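Local structure of arabinosyltransferase C (Mycobacterium tuberculosis, 3PTY) at residues 160-166 with 244-250; 253-257 with 273-277; 119-123 with 207-211. The protein polymerises arabinose into cell-wall arabinan as a membrane arabinosyltransferase, this chain being its C-terminal extracellular domain, a lectin-like carbohydrate-binding module. One frame throughout, in Å; residues are numbered along the deposited sequence.

Contact 1: 160-166 with 244-250; sequences DRAPLLV and PPRIPRV
Val-166 and Arg-246 form an antiparallel hydrogen-bonded pair. Val-166 N lies 2.7 Å from Arg-246 O, and Arg-246 N returns to Val-166 O at 2.9 Å. At the other end Ala-162 N donates to Pro-248 O (2.9 Å), and Val-250 N to Asp-160 O (2.7 Å) in a bond of 168°. The register slips by two residues between the Arg-161/Arg-249 bridge and the Val-166/Arg-246 pair, where Pro-163 centres an inverse gamma turn. Leu-164 O, buried between the two bridges, has no hydrogen-bond donor; Ile-247 CA comes within 3.5 Å of it in a CH...O contact.

The charged pair is Asp-160 and Arg-249. With its chain bent at chi3 (67°), Arg-249 meets OD2 of Asp-160 on the syn side through NE at 3.1 Å, while NH2 adds a weak second bond. The two flat groups stand 78° apart, so this is no coplanar fork.

Among the apolar contacts, Val-166 divides its methyls. CG1 sits 3.6 Å above the guanidinium plane of Arg-246, over its centre, and CG2 presses on Pro-248 CG at 3.6 Å. Tyr-330 of strand 322-331 touches all three residues. Leu-165 lies alongside Pro-245, pointing the same way.

Arg-246 also forms a salt bridge with Glu-40 and hydrogen bonds with Thr-168 and Asn-210, which probably compensate its buried charge and limit rotation of the guanidinium beneath the valine methyl. Chemically, segment 160-166, loop and strand start together, is held by backbone bonds at both ends, with one carbonyl left to weaker CH...O contact where prolines interrupt the pairing.

Contact 2: 253-257 with 273-277; sequences LQNVV and FPCQR
Gln-254 and Gln-276 both fold at chi2, to 59° and 60°, and these matching bends swing the two amides into each other between helix 253-257 and the turn. In Gln-254 the first torsion sets CG anti to the backbone N, which carries the chain off the helix before the bend turns OE1 to the partner. Gln-276 NE2 then donates to Gln-254 OE1 at 2.9 Å in a nearly straight bond of 170°. The acceptor lies close to the plane of the Gln-276 amide, whereas the donor stands well above the carbonyl plane of Gln-254, and the two amides are inclined to each other. Gln-254 OE1 also lies 3.6 Å from Cys-275 CB.

Apolar groups flank Gln-276. Leu-253 CD2 packs on Gln-276 CD at 4.0 Å, and Val-257 CG1 crosses Gln-276 CG at 3.9 Å. In a separate contact, Leu-253 CD1 reaches Phe-273 CE2 at 4.0 Å.

Residues 273-276 form a type I turn, and Cys-275 ties it by a disulfide to Cys-31. Phe-273 packs on Leu-268 of the second subunit, and Pro-274 touches a bound octyl arabinofuranoside.

Gln-276 NE2 has a second acceptor in Gly-258 O. One buried amide nitrogen is thus satisfied by two oxygens, a side-chain one and a backbone one, and the amide's orientation is defined by both.

Contact 3: 119-123 with 207-211; sequences ARLPY and AWRNL
Pro-122 lies over Trp-208 where, in this beta-sandwich, lectin-like module, the loop ahead of strand 133-134 meets the start of strand 209-214. The main interaction is a CH-pi contact. Pro-122 CD stands 3.8 Å from the centroid of the five-membered ring of Trp-208, only 9° off the ring normal, and Pro-122 CG rests on Trp-208 CB at 3.6 Å. Leu-121 adds a looser touch to the six-membered ring.

A second flat group is layered between neighbours. Asn-210 ND2 lies 3.4 Å above one face of the Tyr-123 ring, offset toward its rim, with the amide and ring planes 31° apart. Pro-122 CB covers the opposite face, also toward the rim. With CG anti to the carbonyl carbon (chi1 -52°), Tyr-123 carries its OH as far as Arg-209 CA, at 3.3 Å. Thr-326 and Ala-328 of strand 322-331 also pack on the tyrosine, so the ring touches residues of both sheets, strand 209-214 of one and 322-331 of the other.

Polar groups are settled mostly beside the contact rather than across it. Asn-210 OD1 is hydrogen-bonded to Thr-168 and to Arg-246, which probably fixes the amide over the tyrosine. Arg-209 forms a salt bridge with Asp-201, and its bent chain brings NH1 to Ala-207 O at 3.0 Å, with the acceptor in the guanidinium plane.

The polar link between the segments runs through a water. Sitting at the edge of the indole in its plane, it accepts from Trp-208 NE1 at 2.8 Å and donates to Arg-120 O at 2.7 Å.

How the contacts relate
Contacts 1 and 3 share the nine-stranded antiparallel sheet, where strands 164-171 and 209-214 are neighbours; their centres lie 15 Å apart. They touch directly: Arg-246 NH2 and Asn-210 OD1 are 3.0 Å apart, probably hydrogen-bonded, and Val-166 CG1 packs on Leu-211 O. Along the chain their segments alternate, starting with 119-123. Contact 2 comes last. Its centre is 22 Å from that of contact 1 and 24 Å from that of contact 3, at the edge strands of the mixed sheet. Residues 244-250 run through strand 251-252 into helix 253-257, so one short piece of chain leads from the first sheet to the region where octyl arabinofuranoside is bound, about 7 Å from the Gln-276 side chain.

Contact 1: 160-166 with 244-250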
loop_
_atom_site.group_PDB
_atom_site.type_symbol
_atom_site.label_atom_id
_atom_site.label_comp_id
_atom_site.label_asym_id
_atom_site.label_seq_id
_atom_site.Cartn_x
_atom_site.Cartn_y
_atom_site.Cartn_z
ATOM N N ASP A 160 -14.217 28.477 2.170
ATOM C CA ASP A 160 -13.729 27.163 1.759
ATOM C C ASP A 160 -12.204 27.049 1.733
ATOM O O ASP A 160 -11.666 26.176 1.060
ATOM C CB ASP A 160 -14.275 26.823 0.370
ATOM C CG ASP A 160 -13.765 27.776 -0.702
ATOM O OD1 ASP A 160 -13.254 28.858 -0.340
ATOM O OD2 ASP A 160 -13.873 27.451 -1.903
ATOM N N ARG A 161 -11.507 27.923 2.451
ATOM C CA ARG A 161 -10.041 27.904 2.445
ATOM C C ARG A 161 -9.471 27.075 3.594
ATOM O O ARG A 161 -9.978 27.125 4.711
ATOM C CB ARG A 161 -9.482 29.326 2.540
ATOM C CG ARG A 161 -9.648 30.204 1.297
ATOM C CD ARG A 161 -8.994 31.569 1.564
ATOM N NE ARG A 161 -8.870 32.412 0.376
ATOM C CZ ARG A 161 -9.280 33.677 0.305
ATOM N NH1 ARG A 161 -9.837 34.258 1.363
ATOM N NH2 ARG A 161 -9.126 34.368 -0.819
ATOM N N ALA A 162 -8.420 26.308 3.324
ATOM C CA ALA A 162 -7.645 25.698 4.398
ATOM C C ALA A 162 -6.822 26.809 5.049
ATOM O O ALA A 162 -6.453 27.774 4.379
ATOM C CB ALA A 162 -6.733 24.610 3.852
ATOM N N PRO A 163 -6.539 26.686 6.356
ATOM C CA PRO A 163 -5.785 27.731 7.059
ATOM C C PRO A 163 -4.282 27.551 6.854
ATOM O O PRO A 163 -3.518 27.581 7.818
ATOM C CB PRO A 163 -6.140 27.479 8.522
ATOM C CG PRO A 163 -6.347 25.989 8.592
ATOM C CD PRO A 163 -6.896 25.564 7.246
ATOM N N LEU A 164 -3.868 27.365 5.605
ATOM C CA LEU A 164 -2.474 27.069 5.301
ATOM C C LEU A 164 -1.999 27.878 4.114
ATOM O O LEU A 164 -2.769 28.148 3.193
ATOM C CB LEU A 164 -2.322 25.597 4.920
ATOM C CG LEU A 164 -2.722 24.512 5.920
ATOM C CD1 LEU A 164 -2.687 23.160 5.225
ATOM C CD2 LEU A 164 -1.790 24.528 7.123
ATOM N N LEU A 165 -0.721 28.237 4.130
ATOM C CA LEU A 165 -0.060 28.755 2.946
ATOM C C LEU A 165 0.710 27.568 2.387
ATOM O O LEU A 165 1.508 26.949 3.096
ATOM C CB LEU A 165 0.889 29.890 3.329
ATOM C CG LEU A 165 1.599 30.728 2.258
ATOM C CD1 LEU A 165 2.572 29.895 1.430
ATOM C CD2 LEU A 165 0.602 31.438 1.371
ATOM N N VAL A 166 0.457 27.228 1.131
ATOM C CA VAL A 166 1.010 26.004 0.566
ATOM C C VAL A 166 1.871 26.299 -0.648
ATOM O O VAL A 166 1.548 27.169 -1.455
ATOM C CB VAL A 166 -0.115 25.018 0.185
ATOM C CG1 VAL A 166 0.417 23.890 -0.706
ATOM C CG2 VAL A 166 -0.766 24.464 1.447
ATOM N N PRO A 244 4.529 28.821 -7.268
ATOM C CA PRO A 244 4.114 29.964 -6.438
ATOM C C PRO A 244 3.223 29.604 -5.255
ATOM O O PRO A 244 2.628 28.526 -5.235
ATOM C CB PRO A 244 3.352 30.861 -7.428
ATOM C CG PRO A 244 3.959 30.533 -8.763
ATOM C CD PRO A 244 4.168 29.019 -8.682
ATOM N N PRO A 245 3.124 30.517 -4.275
ATOM C CA PRO A 245 2.363 30.257 -3.048
ATOM C C PRO A 245 0.857 30.325 -3.267
ATOM O O PRO A 245 0.367 31.089 -4.105
ATOM C CB PRO A 245 2.798 31.389 -2.113
ATOM C CG PRO A 245 3.230 32.509 -3.039
ATOM C CD PRO A 245 3.784 31.836 -4.272
ATOM N N ARG A 246 0.127 29.528 -2.500
ATOM C CA ARG A 246 -1.323 29.544 -2.570
ATOM C C ARG A 246 -1.949 29.259 -1.217
ATOM O O ARG A 246 -1.291 28.760 -0.298
ATOM C CB ARG A 246 -1.811 28.512 -3.592
ATOM C CG ARG A 246 -1.593 27.061 -3.167
ATOM C CD ARG A 246 -1.943 26.122 -4.315
ATOM N NE ARG A 246 -2.094 24.724 -3.914
ATOM C CZ ARG A 246 -1.137 23.808 -4.015
ATOM N NH1 ARG A 246 0.061 24.145 -4.482
ATOM N NH2 ARG A 246 -1.373 22.550 -3.646
ATOM N N ILE A 247 -3.232 29.585 -1.102
ATOM C CA ILE A 247 -4.038 29.189 0.050
ATOM C C ILE A 247 -5.148 28.288 -0.473
ATOM O O ILE A 247 -6.055 28.748 -1.157
ATOM C CB ILE A 247 -4.637 30.410 0.769
ATOM C CG1 ILE A 247 -3.514 31.288 1.346
ATOM C CG2 ILE A 247 -5.580 29.967 1.895
ATOM C CD1 ILE A 247 -4.023 32.581 1.996
ATOM N N PRO A 248 -5.070 26.990 -0.166
ATOM C CA PRO A 248 -5.941 26.015 -0.841
ATOM C C PRO A 248 -7.427 26.254 -0.628
ATOM O O PRO A 248 -7.852 26.526 0.492
ATOM C CB PRO A 248 -5.540 24.683 -0.198
ATOM C CG PRO A 248 -4.109 24.898 0.238
ATOM C CD PRO A 248 -4.101 26.337 0.730
ATOM N N ARG A 249 -8.208 26.150 -1.700
ATOM C CA ARG A 249 -9.656 26.072 -1.568
ATOM C C ARG A 249 -10.019 24.590 -1.525
ATOM O O ARG A 249 -9.604 23.830 -2.392
ATOM C CB ARG A 249 -10.329 26.795 -2.735
ATOM C CG ARG A 249 -9.887 28.264 -2.834
ATOM C CD ARG A 249 -10.611 29.021 -3.934
ATOM N NE ARG A 249 -12.032 29.172 -3.645
ATOM C CZ ARG A 249 -12.904 29.753 -4.462
ATOM N NH1 ARG A 249 -12.499 30.243 -5.626
ATOM N NH2 ARG A 249 -14.181 29.844 -4.115
ATOM N N VAL A 250 -10.774 24.176 -0.513
ATOM C CA VAL A 250 -10.966 22.747 -0.256
ATOM C C VAL A 250 -12.427 22.386 -0.017
ATOM O O VAL A 250 -13.242 23.250 0.299
ATOM C CB VAL A 250 -10.146 22.268 0.978
ATOM C CG1 VAL A 250 -8.649 22.413 0.736
ATOM C CG2 VAL A 250 -10.566 23.034 2.230
#

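Contact 2: 253-257 with 273-277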
loop_
_atom_site.group_PDB
_atom_site.type_symbol
_atom_site.label_atom_id
_atom_site.label_comp_id
_atom_site.label_asym_id
_atom_site.label_seq_id
_atom_site.Cartn_x
_atom_site.Cartn_y
_atom_site.Cartn_z
ATOM N N LEU A 253 -13.435 15.211 1.404
ATOM C CA LEU A 253 -13.373 14.093 0.472
ATOM C C LEU A 253 -14.774 13.506 0.263
ATOM O O LEU A 253 -15.133 13.107 -0.847
ATOM C CB LEU A 253 -12.405 13.031 0.991
ATOM C CG LEU A 253 -12.109 11.814 0.112
ATOM C CD1 LEU A 253 -10.696 11.267 0.393
ATOM C CD2 LEU A 253 -13.165 10.732 0.307
ATOM N N GLN A 254 -15.575 13.475 1.325
ATOM C CA GLN A 254 -16.946 12.973 1.207
ATOM C C GLN A 254 -17.741 13.795 0.197
ATOM O O GLN A 254 -18.497 13.255 -0.610
ATOM C CB GLN A 254 -17.657 12.987 2.561
ATOM C CG GLN A 254 -19.070 12.399 2.510
ATOM C CD GLN A 254 -19.066 10.965 2.032
ATOM O OE1 GLN A 254 -18.148 10.209 2.335
ATOM N NE2 GLN A 254 -20.090 10.581 1.274
ATOM N N ASN A 255 -17.575 15.110 0.246
ATOM C CA ASN A 255 -18.282 15.985 -0.681
ATOM C C ASN A 255 -17.747 15.866 -2.103
ATOM O O ASN A 255 -18.497 15.983 -3.068
ATOM C CB ASN A 255 -18.210 17.442 -0.211
ATOM C CG ASN A 255 -18.920 18.397 -1.157
ATOM O OD1 ASN A 255 -18.401 18.742 -2.221
ATOM N ND2 ASN A 255 -20.111 18.837 -0.768
ATOM N N VAL A 256 -16.441 15.634 -2.231
ATOM C CA VAL A 256 -15.817 15.551 -3.542
ATOM C C VAL A 256 -16.065 14.202 -4.211
ATOM O O VAL A 256 -16.445 14.137 -5.378
ATOM C CB VAL A 256 -14.290 15.793 -3.444
ATOM C CG1 VAL A 256 -13.597 15.337 -4.719
ATOM C CG2 VAL A 256 -14.016 17.261 -3.179
ATOM N N VAL A 257 -15.841 13.129 -3.461
ATOM C CA VAL A 257 -15.918 11.775 -4.003
ATOM C C VAL A 257 -17.344 11.228 -3.959
ATOM O O VAL A 257 -17.793 10.563 -4.890
ATOM C CB VAL A 257 -14.959 10.822 -3.246
ATOM C CG1 VAL A 257 -15.149 9.382 -3.699
ATOM C CG2 VAL A 257 -13.503 11.262 -3.462
ATOM N N PHE A 273 -13.280 4.354 5.283
ATOM C CA PHE A 273 -14.075 5.115 4.317
ATOM C C PHE A 273 -15.383 4.381 4.039
ATOM O O PHE A 273 -15.627 3.940 2.916
ATOM C CB PHE A 273 -13.292 5.310 3.009
ATOM C CG PHE A 273 -12.089 6.208 3.151
ATOM C CD1 PHE A 273 -10.836 5.676 3.411
ATOM C CD2 PHE A 273 -12.219 7.582 3.041
ATOM C CE1 PHE A 273 -9.726 6.508 3.551
ATOM C CE2 PHE A 273 -11.123 8.417 3.187
ATOM C CZ PHE A 273 -9.871 7.875 3.437
ATOM N N PRO A 274 -16.230 4.252 5.068
ATOM C CA PRO A 274 -17.426 3.407 4.992
ATOM C C PRO A 274 -18.445 3.890 3.959
ATOM O O PRO A 274 -19.236 3.078 3.488
ATOM C CB PRO A 274 -18.013 3.522 6.405
ATOM C CG PRO A 274 -17.526 4.865 6.883
ATOM C CD PRO A 274 -16.106 4.888 6.391
ATOM N N CYS A 275 -18.432 5.176 3.611
ATOM C CA CYS A 275 -19.434 5.712 2.685
ATOM C C CYS A 275 -18.989 5.679 1.224
ATOM O O CYS A 275 -19.781 5.970 0.329
ATOM C CB CYS A 275 -19.837 7.146 3.063
ATOM S SG CYS A 275 -20.590 7.344 4.713
ATOM N N GLN A 276 -17.725 5.348 0.973
ATOM C CA GLN A 276 -17.242 5.261 -0.407
ATOM C C GLN A 276 -17.596 3.915 -1.024
ATOM O O GLN A 276 -17.520 2.888 -0.362
ATOM C CB GLN A 276 -15.730 5.485 -0.488
ATOM C CG GLN A 276 -15.356 6.947 -0.636
ATOM C CD GLN A 276 -15.857 7.769 0.524
ATOM O OE1 GLN A 276 -15.451 7.558 1.663
ATOM N NE2 GLN A 276 -16.754 8.707 0.245
ATOM N N ARG A 277 -17.963 3.931 -2.299
ATOM C CA ARG A 277 -18.319 2.715 -3.026
ATOM C C ARG A 277 -17.065 2.004 -3.518
ATOM O O ARG A 277 -16.354 2.519 -4.381
ATOM C CB ARG A 277 -19.212 3.078 -4.217
ATOM C CG ARG A 277 -19.619 1.916 -5.131
ATOM C CD ARG A 277 -20.402 2.475 -6.332
ATOM N NE ARG A 277 -20.744 1.469 -7.334
ATOM C CZ ARG A 277 -21.875 0.768 -7.333
ATOM N NH1 ARG A 277 -22.768 0.941 -6.363
ATOM N NH2 ARG A 277 -22.111 -0.118 -8.293
#

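Contact 3: 119-123 with 207-211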
loop_
_atom_site.group_PDB
_atom_site.type_symbol
_atom_site.label_atom_id
_atom_site.label_comp_id
_atom_site.label_asym_id
_atom_site.label_seq_id
_atom_site.Cartn_x
_atom_site.Cartn_y
_atom_site.Cartn_z
ATOM N N ALA A 119 8.469 20.535 -17.336
ATOM C CA ALA A 119 8.255 19.615 -16.219
ATOM C C ALA A 119 6.765 19.302 -16.098
ATOM O O ALA A 119 5.938 20.206 -16.111
ATOM C CB ALA A 119 8.773 20.224 -14.924
ATOM N N ARG A 120 6.411 18.025 -16.001
ATOM C CA ARG A 120 5.011 17.672 -15.807
ATOM C C ARG A 120 4.632 18.001 -14.365
ATOM O O ARG A 120 5.308 17.572 -13.430
ATOM C CB ARG A 120 4.769 16.189 -16.107
ATOM C CG ARG A 120 3.297 15.805 -16.175
ATOM C CD ARG A 120 3.113 14.362 -16.653
ATOM N NE ARG A 120 3.626 14.163 -18.006
ATOM C CZ ARG A 120 2.902 14.321 -19.112
ATOM N NH1 ARG A 120 1.628 14.680 -19.026
ATOM N NH2 ARG A 120 3.452 14.123 -20.303
ATOM N N LEU A 121 3.567 18.778 -14.192
ATOM C CA LEU A 121 3.190 19.278 -12.869
ATOM C C LEU A 121 2.188 18.356 -12.187
ATOM O O LEU A 121 1.338 17.780 -12.848
ATOM C CB LEU A 121 2.569 20.670 -12.992
ATOM C CG LEU A 121 3.454 21.742 -13.634
ATOM C CD1 LEU A 121 2.761 23.096 -13.593
ATOM C CD2 LEU A 121 4.798 21.792 -12.935
ATOM N N PRO A 122 2.269 18.242 -10.852
ATOM C CA PRO A 122 1.341 17.392 -10.098
ATOM C C PRO A 122 0.040 18.107 -9.751
ATOM O O PRO A 122 -0.105 19.295 -10.039
ATOM C CB PRO A 122 2.126 17.121 -8.818
ATOM C CG PRO A 122 2.804 18.466 -8.556
ATOM C CD PRO A 122 3.217 18.940 -9.958
ATOM N N TYR A 123 -0.892 17.373 -9.143
ATOM C CA TYR A 123 -2.077 17.950 -8.506
ATOM C C TYR A 123 -2.981 18.730 -9.443
ATOM O O TYR A 123 -3.769 19.567 -9.001
ATOM C CB TYR A 123 -1.674 18.836 -7.324
ATOM C CG TYR A 123 -0.753 18.145 -6.344
ATOM C CD1 TYR A 123 0.423 18.750 -5.921
ATOM C CD2 TYR A 123 -1.056 16.880 -5.853
ATOM C CE1 TYR A 123 1.270 18.123 -5.037
ATOM C CE2 TYR A 123 -0.214 16.242 -4.959
ATOM C CZ TYR A 123 0.944 16.868 -4.556
ATOM O OH TYR A 123 1.785 16.245 -3.668
ATOM N N ALA A 207 10.176 13.531 -4.765
ATOM C CA ALA A 207 8.945 13.709 -5.534
ATOM C C ALA A 207 8.205 14.998 -5.168
ATOM O O ALA A 207 8.371 15.531 -4.070
ATOM C CB ALA A 207 8.019 12.507 -5.332
ATOM N N TRP A 208 7.388 15.490 -6.095
ATOM C CA TRP A 208 6.517 16.626 -5.823
ATOM C C TRP A 208 5.685 16.408 -4.563
ATOM O O TRP A 208 5.188 15.310 -4.315
ATOM C CB TRP A 208 5.570 16.866 -6.998
ATOM C CG TRP A 208 6.237 17.435 -8.216
ATOM C CD1 TRP A 208 6.511 16.775 -9.379
ATOM C CD2 TRP A 208 6.700 18.780 -8.397
ATOM N NE1 TRP A 208 7.120 17.623 -10.269
ATOM C CE2 TRP A 208 7.247 18.860 -9.696
ATOM C CE3 TRP A 208 6.709 19.923 -7.589
ATOM C CZ2 TRP A 208 7.800 20.034 -10.205
ATOM C CZ3 TRP A 208 7.257 21.090 -8.094
ATOM C CH2 TRP A 208 7.797 21.138 -9.393
ATOM N N ARG A 209 5.532 17.456 -3.762
ATOM C CA ARG A 209 4.652 17.374 -2.603
ATOM C C ARG A 209 4.249 18.771 -2.184
ATOM O O ARG A 209 4.734 19.750 -2.745
ATOM C CB ARG A 209 5.319 16.629 -1.442
ATOM C CG ARG A 209 6.527 17.344 -0.839
ATOM C CD ARG A 209 7.796 16.612 -1.178
ATOM N NE ARG A 209 8.964 17.111 -0.460
ATOM C CZ ARG A 209 10.176 17.155 -0.998
ATOM N NH1 ARG A 209 10.359 16.739 -2.246
ATOM N NH2 ARG A 209 11.201 17.616 -0.303
ATOM N N ASN A 210 3.357 18.858 -1.203
ATOM C CA ASN A 210 2.865 20.143 -0.743
ATOM C C ASN A 210 3.498 20.563 0.573
ATOM O O ASN A 210 3.235 19.959 1.608
ATOM C CB ASN A 210 1.336 20.104 -0.617
ATOM C CG ASN A 210 0.654 20.025 -1.968
ATOM O OD1 ASN A 210 0.952 20.813 -2.860
ATOM N ND2 ASN A 210 -0.248 19.066 -2.132
ATOM N N LEU A 211 4.343 21.591 0.524
ATOM C CA LEU A 211 4.884 22.195 1.737
ATOM C C LEU A 211 3.780 23.029 2.373
ATOM O O LEU A 211 3.008 23.672 1.663
ATOM C CB LEU A 211 6.085 23.090 1.410
ATOM C CG LEU A 211 7.210 22.499 0.553
ATOM C CD1 LEU A 211 8.243 23.572 0.233
ATOM C CD2 LEU A 211 7.859 21.309 1.240
HETATM O O HOH W 1 7.869 16.932 -12.887
#